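Local coordinates for protein beta subunit of photoactivated adenylyl cyclase (Beggiatoa sp. PS, PDB 5M2A) that probably makes cyclic AMP from ATP under the control of blue light, sensed by a flavin-binding BLUF domain joined to a class III-type cyclase domain, at residues S192-E197 with I219-D224; Q231-V236 with L244-I249; L289-A294 with T308-G313. All blocks are in the same frame, centred on the assembly; numbering follows the deposited sequence.

All three contacts belong to the cyclase catalytic domain and follow one another along the chain, each closing before the next opens. Contacts 1 and 2, centres about 17 Å apart, share helix 215-235: the first ties it to the end of helix 173-193, the second ties its far end to the lead-in of strand 247-258. Contact 3 joins the approach to strand 293-296 with strand 309-315, its centre about 18 Å from that of contact 1 and about 20 Å from that of contact 2. Strands 247-258 and 293-296 are neighbours in the mixed sheet; Ile249 probably hydrogen-bonds with Ala292 and Ala294, and Ser222 of the helix packs on Ile249 and Leu293, so helix and sheet pack as one unit.

Contact 1: residues S192-E197 with I219-D224; sequences SAYGGE and IRTSLD
The phenol of Tyr194 reaches across to helix 215-235 and donates a hydrogen bond from its hydroxyl to Asp224, with OH only 2.5 Å from OD2, a very short distance that should not be over-read. The carboxylate oxygen lies at the ring edge, in its plane, while the carboxylate itself is turned 57° from the ring. Tyrosine suits this place because one side chain offers both a flat face and a donor at its far end. The face rests on the turn of helix that carries Arg220 and Thr221: Thr221 N stands over the ring centre and Arg220 C nearer the rim. Arg220 touches the ring mainly with CB, 3.6 Å from Tyr194 CE1, and more loosely with CD, before its extended chain leads the guanidinium away. At the near end, Thr221 OG1 comes within 3.2 Å of Tyr194 CB; this is packing, since the hydroxyl is hydrogen-bonded to Ala217 O one turn back in its own helix.

Tyr194 is the first residue to leave helical angles after helix 173-193, and with CG anti to its carbonyl carbon (chi1 -80°) the ring projects to the other helix. Just after it, a Schellman motif ends the helix, with Gly195 as its C-prime residue: Gly195 N bonds to Ser192 O, Gly196 N to Ile191 O. Gly195 has a positive phi (86°), and a CB there would be jammed against the carbonyl O of Tyr194. Beyond this turn the chain enters strand 197-202.

A leucine in place of Tyr194 would probably leave Asp224 without its phenolic donor and the Arg220-Thr221 turn without the flat surface that covers it. The phenol probably stabilises the negative charge of Asp224 at this partly exposed join of two helices.

Contact 2: residues Q231-V236 with L244-I249; sequences QLRHHV and LLYTGI
Arg233 leaves the last turns of helix 215-235 and lays its guanidinium flat on the ring of Tyr246. Its CB points toward 244-249, and Arg233 CG (chi1 -69°, anti to the carbonyl carbon) passes 3.5 Å from Leu245 O. At CD the chain lies over the tyrosine face in a CH-pi contact, 3.8 Å from the ring centroid. A bend there (chi3 -61°) swings the head group across the ring instead of past it. NE comes 3.3 Å from Tyr246 CZ, near the rim, and CZ of the arginine sits above Tyr246 CE2. The two planes are only 14° apart, a stacked cation-pi pair with Arg233 CZ 3.7 Å from the ring centroid. At the tip the nitrogens part: NH1 gives a hydrogen bond of 2.8 Å to Leu245 O, the acceptor lying close to the guanidinium plane, while NH2 bonds to Tyr335 OH.

Arginine fits because its broad flat cation can stack by its face and donate from its edge at once; a tyrosine beneath it offers an electron-rich surface in a buried setting. These bonds and the ring together probably limit rotation of the head group. Beside them, Leu232 CD2 and Leu245 CD2 meet at 4.3 Å as plain apolar packing.

The last part of helix 215-235 thus packs on the residues leading into strand 247-258. Tyr246 also meets Tyr336 edge-to-face and touches Ile341 of helix 338-349, on which Leu244 packs as well, whereas Leu245 turns to Ile161 of strand 150-161, a residue of the magnesium site.

Contact 3: residues L289-A294 with T308-G313; sequences LPYALA and TFINLG
Leu312 pushes its forked end toward the segment 289-294, its two methyls parting to serve different neighbours. CD1 meets the CD1 methyl of Leu289 at 3.8 Å, and CD2 comes obliquely to the Tyr291 ring, 3.9 Å from CE1. The fork therefore fits into the notch between the Leu289 side chain and the tyrosine. The two leucines meet at a slant, methyl against methyl. Leucine suits both places, since its branch at CG carries the methyls far enough from the backbone to bridge main chains that nowhere come closer than 8.4 Å between CA atoms.

Tyr291 is the longest bump of the opposite side. Its ring projects toward strand 309-315, with Leu312 meeting it at CD1 and CE1 and Ile310 at the outer end. The CD1 methyl of Ile310 lies 3.2 Å from Tyr291 OH and 3.8 Å from CZ. Being two apart in an extended strand, Ile310 and Leu312 both point toward 289-294, and the ring fits along the two projections.

No backbone bond joins the two segments, because in this mixed sheet of the cyclase domain strand 324-329 runs between 293-296 and 309-315, antiparallel to both. The side chains pack over that middle strand, where Thr328 touches both Tyr291 and Leu312.

Asn311, between the two apolar residues, takes no part in this packing. Its OD1 accepts from Gly313 N at 2.8 Å in an Asx turn, the donor standing above the carbonyl plane, and its ND2 bonds to Glu325. Glycine suits the next corner, where Gly313 has a positive phi of 81°.

Contact 1: residues S192-E197 with I219-D224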
loop_
_atom_site.group_PDB
_atom_site.type_symbol
_atom_site.label_atom_id
_atom_site.label_comp_id
_atom_site.label_asym_id
_atom_site.label_seq_id
_atom_site.Cartn_x
_atom_site.Cartn_y
_atom_site.Cartn_z
ATOM N N SER A 192 -10.194 12.603 2.549
ATOM C CA SER A 192 -9.730 13.120 1.263
ATOM C C SER A 192 -10.466 14.397 0.871
ATOM O O SER A 192 -9.890 15.278 0.217
ATOM C CB SER A 192 -9.904 12.047 0.183
ATOM O OG SER A 192 -9.202 10.864 0.546
ATOM N N ALA A 193 -11.737 14.518 1.260
ATOM C CA ALA A 193 -12.478 15.747 0.988
ATOM C C ALA A 193 -11.874 16.938 1.716
ATOM O O ALA A 193 -11.916 18.065 1.205
ATOM C CB ALA A 193 -13.942 15.583 1.391
ATOM N N TYR A 194 -11.315 16.715 2.903
ATOM C CA TYR A 194 -10.699 17.784 3.671
ATOM C C TYR A 194 -9.218 17.960 3.344
ATOM O O TYR A 194 -8.537 18.730 4.022
ATOM C CB TYR A 194 -10.887 17.535 5.176
ATOM C CG TYR A 194 -12.260 17.921 5.694
ATOM C CD1 TYR A 194 -12.533 19.225 6.081
ATOM C CD2 TYR A 194 -13.281 16.980 5.798
ATOM C CE1 TYR A 194 -13.787 19.587 6.562
ATOM C CE2 TYR A 194 -14.522 17.327 6.280
ATOM C CZ TYR A 194 -14.774 18.628 6.662
ATOM O OH TYR A 194 -16.015 18.977 7.131
ATOM N N GLY A 195 -8.709 17.260 2.330
ATOM C CA GLY A 195 -7.337 17.417 1.910
ATOM C C GLY A 195 -6.328 16.578 2.659
ATOM O O GLY A 195 -5.127 16.734 2.417
ATOM N N GLY A 196 -6.770 15.710 3.566
ATOM C CA GLY A 196 -5.864 14.784 4.213
ATOM C C GLY A 196 -5.400 13.699 3.262
ATOM O O GLY A 196 -5.952 13.506 2.173
ATOM N N GLU A 197 -4.343 12.995 3.669
ATOM C CA GLU A 197 -3.768 11.918 2.870
ATOM C C GLU A 197 -3.859 10.627 3.665
ATOM O O GLU A 197 -3.164 10.468 4.674
ATOM C CB GLU A 197 -2.319 12.224 2.491
ATOM C CG GLU A 197 -2.175 13.497 1.670
ATOM C CD GLU A 197 -0.745 13.757 1.212
ATOM O OE1 GLU A 197 -0.571 14.251 0.078
ATOM O OE2 GLU A 197 0.205 13.476 1.981
ATOM N N ILE A 219 -9.905 18.286 12.685
ATOM C CA ILE A 219 -10.980 18.173 13.670
ATOM C C ILE A 219 -12.316 17.955 12.966
ATOM O O ILE A 219 -13.109 17.092 13.351
ATOM C CB ILE A 219 -11.017 19.428 14.562
ATOM C CG1 ILE A 219 -9.676 19.613 15.275
ATOM C CG2 ILE A 219 -12.188 19.364 15.548
ATOM C CD1 ILE A 219 -9.364 18.524 16.249
ATOM N N ARG A 220 -12.580 18.754 11.927
ATOM C CA ARG A 220 -13.832 18.625 11.172
ATOM C C ARG A 220 -13.952 17.252 10.521
ATOM O O ARG A 220 -15.041 16.659 10.490
ATOM C CB ARG A 220 -13.913 19.730 10.112
ATOM C CG ARG A 220 -14.035 21.099 10.708
ATOM C CD ARG A 220 -13.962 22.212 9.664
ATOM N NE ARG A 220 -14.186 23.492 10.332
ATOM C CZ ARG A 220 -13.567 24.622 10.003
ATOM N NH1 ARG A 220 -12.684 24.620 9.019
ATOM N NH2 ARG A 220 -13.822 25.747 10.658
ATOM N N THR A 221 -12.858 16.755 9.946
ATOM C CA THR A 221 -12.834 15.387 9.451
ATOM C C THR A 221 -13.321 14.414 10.514
ATOM O O THR A 221 -14.210 13.588 10.270
ATOM C CB THR A 221 -11.412 15.028 9.031
ATOM O OG1 THR A 221 -11.066 15.753 7.847
ATOM C CG2 THR A 221 -11.306 13.536 8.766
ATOM N N SER A 222 -12.722 14.493 11.699
ATOM C CA SER A 222 -13.051 13.566 12.777
ATOM C C SER A 222 -14.520 13.669 13.167
ATOM O O SER A 222 -15.198 12.653 13.370
ATOM C CB SER A 222 -12.148 13.857 13.978
ATOM O OG SER A 222 -10.786 13.778 13.580
ATOM N N LEU A 223 -15.020 14.895 13.343
ATOM C CA LEU A 223 -16.424 15.061 13.718
ATOM C C LEU A 223 -17.354 14.597 12.606
ATOM O O LEU A 223 -18.412 14.013 12.871
ATOM C CB LEU A 223 -16.702 16.523 14.065
ATOM C CG LEU A 223 -15.848 17.048 15.212
ATOM C CD1 LEU A 223 -16.008 18.567 15.332
ATOM C CD2 LEU A 223 -16.235 16.351 16.510
ATOM N N ASP A 224 -16.982 14.856 11.356
ATOM C CA ASP A 224 -17.815 14.413 10.242
ATOM C C ASP A 224 -17.884 12.896 10.175
ATOM O O ASP A 224 -18.948 12.329 9.882
ATOM C CB ASP A 224 -17.288 14.985 8.920
ATOM C CG ASP A 224 -17.680 16.442 8.716
ATOM O OD1 ASP A 224 -18.267 17.039 9.647
ATOM O OD2 ASP A 224 -17.400 16.990 7.624
#

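Contact 2: residues Q231-V236 with L244-I249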
loop_
_atom_site.group_PDB
_atom_site.type_symbol
_atom_site.label_atom_id
_atom_site.label_comp_id
_atom_site.label_asym_id
_atom_site.label_seq_id
_atom_site.Cartn_x
_atom_site.Cartn_y
_atom_site.Cartn_z
ATOM N N GLN A 231 -25.408 8.863 11.858
ATOM C CA GLN A 231 -26.487 8.799 10.868
ATOM C C GLN A 231 -26.706 7.371 10.381
ATOM O O GLN A 231 -27.846 6.907 10.278
ATOM C CB GLN A 231 -26.181 9.716 9.681
ATOM C CG GLN A 231 -26.284 11.192 9.993
ATOM C CD GLN A 231 -26.063 12.058 8.765
ATOM O OE1 GLN A 231 -26.604 11.787 7.692
ATOM N NE2 GLN A 231 -25.254 13.101 8.918
ATOM N N LEU A 232 -25.617 6.666 10.059
ATOM C CA LEU A 232 -25.723 5.324 9.497
ATOM C C LEU A 232 -26.371 4.359 10.482
ATOM O O LEU A 232 -27.217 3.538 10.098
ATOM C CB LEU A 232 -24.322 4.840 9.086
ATOM C CG LEU A 232 -24.244 3.453 8.450
ATOM C CD1 LEU A 232 -25.006 3.423 7.132
ATOM C CD2 LEU A 232 -22.787 3.073 8.257
ATOM N N ARG A 233 -26.046 4.485 11.774
ATOM C CA ARG A 233 -26.614 3.553 12.758
ATOM C C ARG A 233 -28.137 3.604 12.824
ATOM O O ARG A 233 -28.783 2.570 13.044
ATOM C CB ARG A 233 -26.038 3.821 14.143
ATOM C CG ARG A 233 -24.566 3.463 14.262
ATOM C CD ARG A 233 -24.169 3.331 15.732
ATOM N NE ARG A 233 -24.356 4.578 16.468
ATOM C CZ ARG A 233 -23.471 5.578 16.475
ATOM N NH1 ARG A 233 -22.350 5.490 15.773
ATOM N NH2 ARG A 233 -23.704 6.679 17.188
ATOM N N HIS A 234 -28.745 4.774 12.669
ATOM C CA HIS A 234 -30.202 4.789 12.697
ATOM C C HIS A 234 -30.820 4.736 11.303
ATOM O O HIS A 234 -32.047 4.773 11.185
ATOM C CB HIS A 234 -30.733 5.997 13.486
ATOM C CG HIS A 234 -30.433 7.326 12.867
ATOM N ND1 HIS A 234 -31.091 7.797 11.753
ATOM C CD2 HIS A 234 -29.572 8.303 13.235
ATOM C CE1 HIS A 234 -30.629 8.995 11.444
ATOM N NE2 HIS A 234 -29.711 9.329 12.333
ATOM N N HIS A 235 -29.998 4.636 10.255
ATOM C CA HIS A 235 -30.514 4.459 8.906
ATOM C C HIS A 235 -30.847 2.999 8.611
ATOM O O HIS A 235 -31.774 2.725 7.844
ATOM C CB HIS A 235 -29.480 4.981 7.904
ATOM C CG HIS A 235 -30.008 5.166 6.515
ATOM N ND1 HIS A 235 -29.786 4.257 5.505
ATOM C CD2 HIS A 235 -30.729 6.173 5.964
ATOM C CE1 HIS A 235 -30.359 4.687 4.394
ATOM N NE2 HIS A 235 -30.938 5.848 4.647
ATOM N N VAL A 236 -30.098 2.071 9.190
ATOM C CA VAL A 236 -30.219 0.658 8.885
ATOM C C VAL A 236 -31.049 -0.037 9.960
ATOM O O VAL A 236 -31.285 0.501 11.039
ATOM C CB VAL A 236 -28.833 -0.015 8.758
ATOM C CG1 VAL A 236 -28.001 0.677 7.679
ATOM C CG2 VAL A 236 -28.097 0.046 10.094
ATOM N N LEU A 244 -24.265 -1.068 14.730
ATOM C CA LEU A 244 -23.407 -1.186 15.903
ATOM C C LEU A 244 -22.059 -0.521 15.708
ATOM O O LEU A 244 -21.128 -0.819 16.463
ATOM C CB LEU A 244 -23.168 -2.655 16.260
ATOM C CG LEU A 244 -24.120 -3.523 17.078
ATOM C CD1 LEU A 244 -25.502 -2.926 17.268
ATOM C CD2 LEU A 244 -24.173 -4.893 16.436
ATOM N N LEU A 245 -21.925 0.357 14.703
ATOM C CA LEU A 245 -20.630 0.883 14.279
ATOM C C LEU A 245 -20.373 2.257 14.904
ATOM O O LEU A 245 -21.071 3.237 14.599
ATOM C CB LEU A 245 -20.553 0.936 12.748
ATOM C CG LEU A 245 -19.319 1.562 12.081
ATOM C CD1 LEU A 245 -18.035 0.855 12.482
ATOM C CD2 LEU A 245 -19.481 1.560 10.549
ATOM N N TYR A 246 -19.355 2.311 15.766
ATOM C CA TYR A 246 -18.851 3.507 16.420
ATOM C C TYR A 246 -17.349 3.617 16.194
ATOM O O TYR A 246 -16.659 2.622 15.948
ATOM C CB TYR A 246 -19.100 3.482 17.931
ATOM C CG TYR A 246 -20.532 3.310 18.340
ATOM C CD1 TYR A 246 -21.169 2.084 18.209
ATOM C CD2 TYR A 246 -21.237 4.365 18.912
ATOM C CE1 TYR A 246 -22.475 1.913 18.602
ATOM C CE2 TYR A 246 -22.548 4.202 19.312
ATOM C CZ TYR A 246 -23.161 2.980 19.150
ATOM O OH TYR A 246 -24.464 2.828 19.551
ATOM N N THR A 247 -16.827 4.828 16.319
ATOM C CA THR A 247 -15.401 5.021 16.120
ATOM C C THR A 247 -14.818 5.817 17.279
ATOM O O THR A 247 -15.531 6.504 18.014
ATOM C CB THR A 247 -15.118 5.722 14.773
ATOM O OG1 THR A 247 -13.717 5.661 14.474
ATOM C CG2 THR A 247 -15.567 7.163 14.801
ATOM N N GLY A 248 -13.517 5.663 17.472
ATOM C CA GLY A 248 -12.733 6.559 18.320
ATOM C C GLY A 248 -11.614 7.091 17.487
ATOM O O GLY A 248 -11.103 6.403 16.588
ATOM N N ILE A 249 -11.214 8.341 17.728
ATOM C CA ILE A 249 -10.232 8.988 16.868
ATOM C C ILE A 249 -9.183 9.658 17.730
ATOM O O ILE A 249 -9.520 10.310 18.721
ATOM C CB ILE A 249 -10.886 10.004 15.911
ATOM C CG1 ILE A 249 -11.952 9.285 15.069
ATOM C CG2 ILE A 249 -9.838 10.658 15.012
ATOM C CD1 ILE A 249 -12.821 10.178 14.200
#

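Contact 3: residues L289-A294 with T308-G313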
loop_
_atom_site.group_PDB
_atom_site.type_symbol
_atom_site.label_atom_id
_atom_site.label_comp_id
_atom_site.label_asym_id
_atom_site.label_seq_id
_atom_site.Cartn_x
_atom_site.Cartn_y
_atom_site.Cartn_z
ATOM N N LEU A 289 -12.738 7.686 27.768
ATOM C CA LEU A 289 -13.114 9.083 27.829
ATOM C C LEU A 289 -14.567 9.279 27.411
ATOM O O LEU A 289 -15.103 8.510 26.604
ATOM C CB LEU A 289 -12.220 9.930 26.914
ATOM C CG LEU A 289 -10.724 9.866 27.191
ATOM C CD1 LEU A 289 -9.969 10.610 26.105
ATOM C CD2 LEU A 289 -10.428 10.453 28.558
ATOM N N PRO A 290 -15.224 10.308 27.925
ATOM C CA PRO A 290 -16.591 10.608 27.476
ATOM C C PRO A 290 -16.611 11.385 26.167
ATOM O O PRO A 290 -17.588 12.073 25.862
ATOM C CB PRO A 290 -17.164 11.431 28.638
ATOM C CG PRO A 290 -15.968 12.070 29.262
ATOM C CD PRO A 290 -14.831 11.108 29.104
ATOM N N TYR A 291 -15.535 11.261 25.384
ATOM C CA TYR A 291 -15.395 11.896 24.084
ATOM C C TYR A 291 -14.805 10.895 23.102
ATOM O O TYR A 291 -13.950 10.084 23.461
ATOM C CB TYR A 291 -14.465 13.125 24.136
ATOM C CG TYR A 291 -14.938 14.170 25.106
ATOM C CD1 TYR A 291 -14.627 14.086 26.454
ATOM C CD2 TYR A 291 -15.717 15.233 24.674
ATOM C CE1 TYR A 291 -15.072 15.030 27.348
ATOM C CE2 TYR A 291 -16.178 16.185 25.567
ATOM C CZ TYR A 291 -15.845 16.077 26.897
ATOM O OH TYR A 291 -16.286 17.014 27.790
ATOM N N ALA A 292 -15.240 10.995 21.849
ATOM C CA ALA A 292 -14.817 10.082 20.789
ATOM C C ALA A 292 -13.606 10.581 20.008
ATOM O O ALA A 292 -13.165 9.907 19.065
ATOM C CB ALA A 292 -15.981 9.835 19.831
ATOM N N LEU A 293 -13.079 11.751 20.361
ATOM C CA LEU A 293 -11.923 12.348 19.706
ATOM C C LEU A 293 -10.963 12.829 20.782
ATOM O O LEU A 293 -11.378 13.515 21.714
ATOM C CB LEU A 293 -12.344 13.526 18.821
ATOM C CG LEU A 293 -11.245 14.440 18.288
ATOM C CD1 LEU A 293 -10.354 13.655 17.339
ATOM C CD2 LEU A 293 -11.861 15.644 17.592
ATOM N N ALA A 294 -9.689 12.479 20.660
ATOM C CA ALA A 294 -8.686 12.973 21.595
ATOM C C ALA A 294 -7.455 13.424 20.833
ATOM O O ALA A 294 -7.043 12.764 19.879
ATOM C CB ALA A 294 -8.289 11.902 22.620
ATOM N N THR A 308 -14.505 24.890 21.251
ATOM C CA THR A 308 -14.514 24.854 22.714
ATOM C C THR A 308 -13.598 23.711 23.133
ATOM O O THR A 308 -14.009 22.554 23.226
ATOM C CB THR A 308 -15.928 24.673 23.249
ATOM O OG1 THR A 308 -16.739 25.776 22.832
ATOM C CG2 THR A 308 -15.914 24.603 24.772
ATOM N N PHE A 309 -12.333 24.038 23.374
ATOM C CA PHE A 309 -11.363 23.022 23.742
ATOM C C PHE A 309 -11.550 22.636 25.203
ATOM O O PHE A 309 -11.813 23.483 26.065
ATOM C CB PHE A 309 -9.936 23.517 23.504
ATOM C CG PHE A 309 -9.569 23.654 22.046
ATOM C CD1 PHE A 309 -9.361 22.540 21.261
ATOM C CD2 PHE A 309 -9.397 24.918 21.479
ATOM C CE1 PHE A 309 -9.006 22.674 19.915
ATOM C CE2 PHE A 309 -9.040 25.060 20.145
ATOM C CZ PHE A 309 -8.848 23.932 19.361
ATOM N N ILE A 310 -11.422 21.344 25.472
ATOM C CA ILE A 310 -11.620 20.779 26.799
ATOM C C ILE A 310 -10.353 20.029 27.175
ATOM O O ILE A 310 -9.894 19.161 26.421
ATOM C CB ILE A 310 -12.848 19.851 26.835
ATOM C CG1 ILE A 310 -14.129 20.672 26.648
ATOM C CG2 ILE A 310 -12.880 19.070 28.144
ATOM C CD1 ILE A 310 -15.393 19.848 26.569
ATOM N N ASN A 311 -9.776 20.377 28.320
ATOM C CA ASN A 311 -8.554 19.724 28.770
ATOM C C ASN A 311 -8.901 18.448 29.529
ATOM O O ASN A 311 -9.566 18.496 30.571
ATOM C CB ASN A 311 -7.728 20.663 29.644
ATOM C CG ASN A 311 -6.396 20.063 30.029
ATOM O OD1 ASN A 311 -6.319 19.195 30.900
ATOM N ND2 ASN A 311 -5.335 20.513 29.371
ATOM N N LEU A 312 -8.430 17.313 29.014
ATOM C CA LEU A 312 -8.673 16.008 29.610
ATOM C C LEU A 312 -7.513 15.539 30.480
ATOM O O LEU A 312 -7.422 14.346 30.792
ATOM C CB LEU A 312 -8.972 14.986 28.512
ATOM C CG LEU A 312 -10.198 15.357 27.677
ATOM C CD1 LEU A 312 -10.421 14.357 26.558
ATOM C CD2 LEU A 312 -11.428 15.444 28.579
ATOM N N GLY A 313 -6.615 16.449 30.859
ATOM C CA GLY A 313 -5.557 16.133 31.799
ATOM C C GLY A 313 -4.381 15.430 31.147
ATOM O O GLY A 313 -4.374 15.111 29.959
#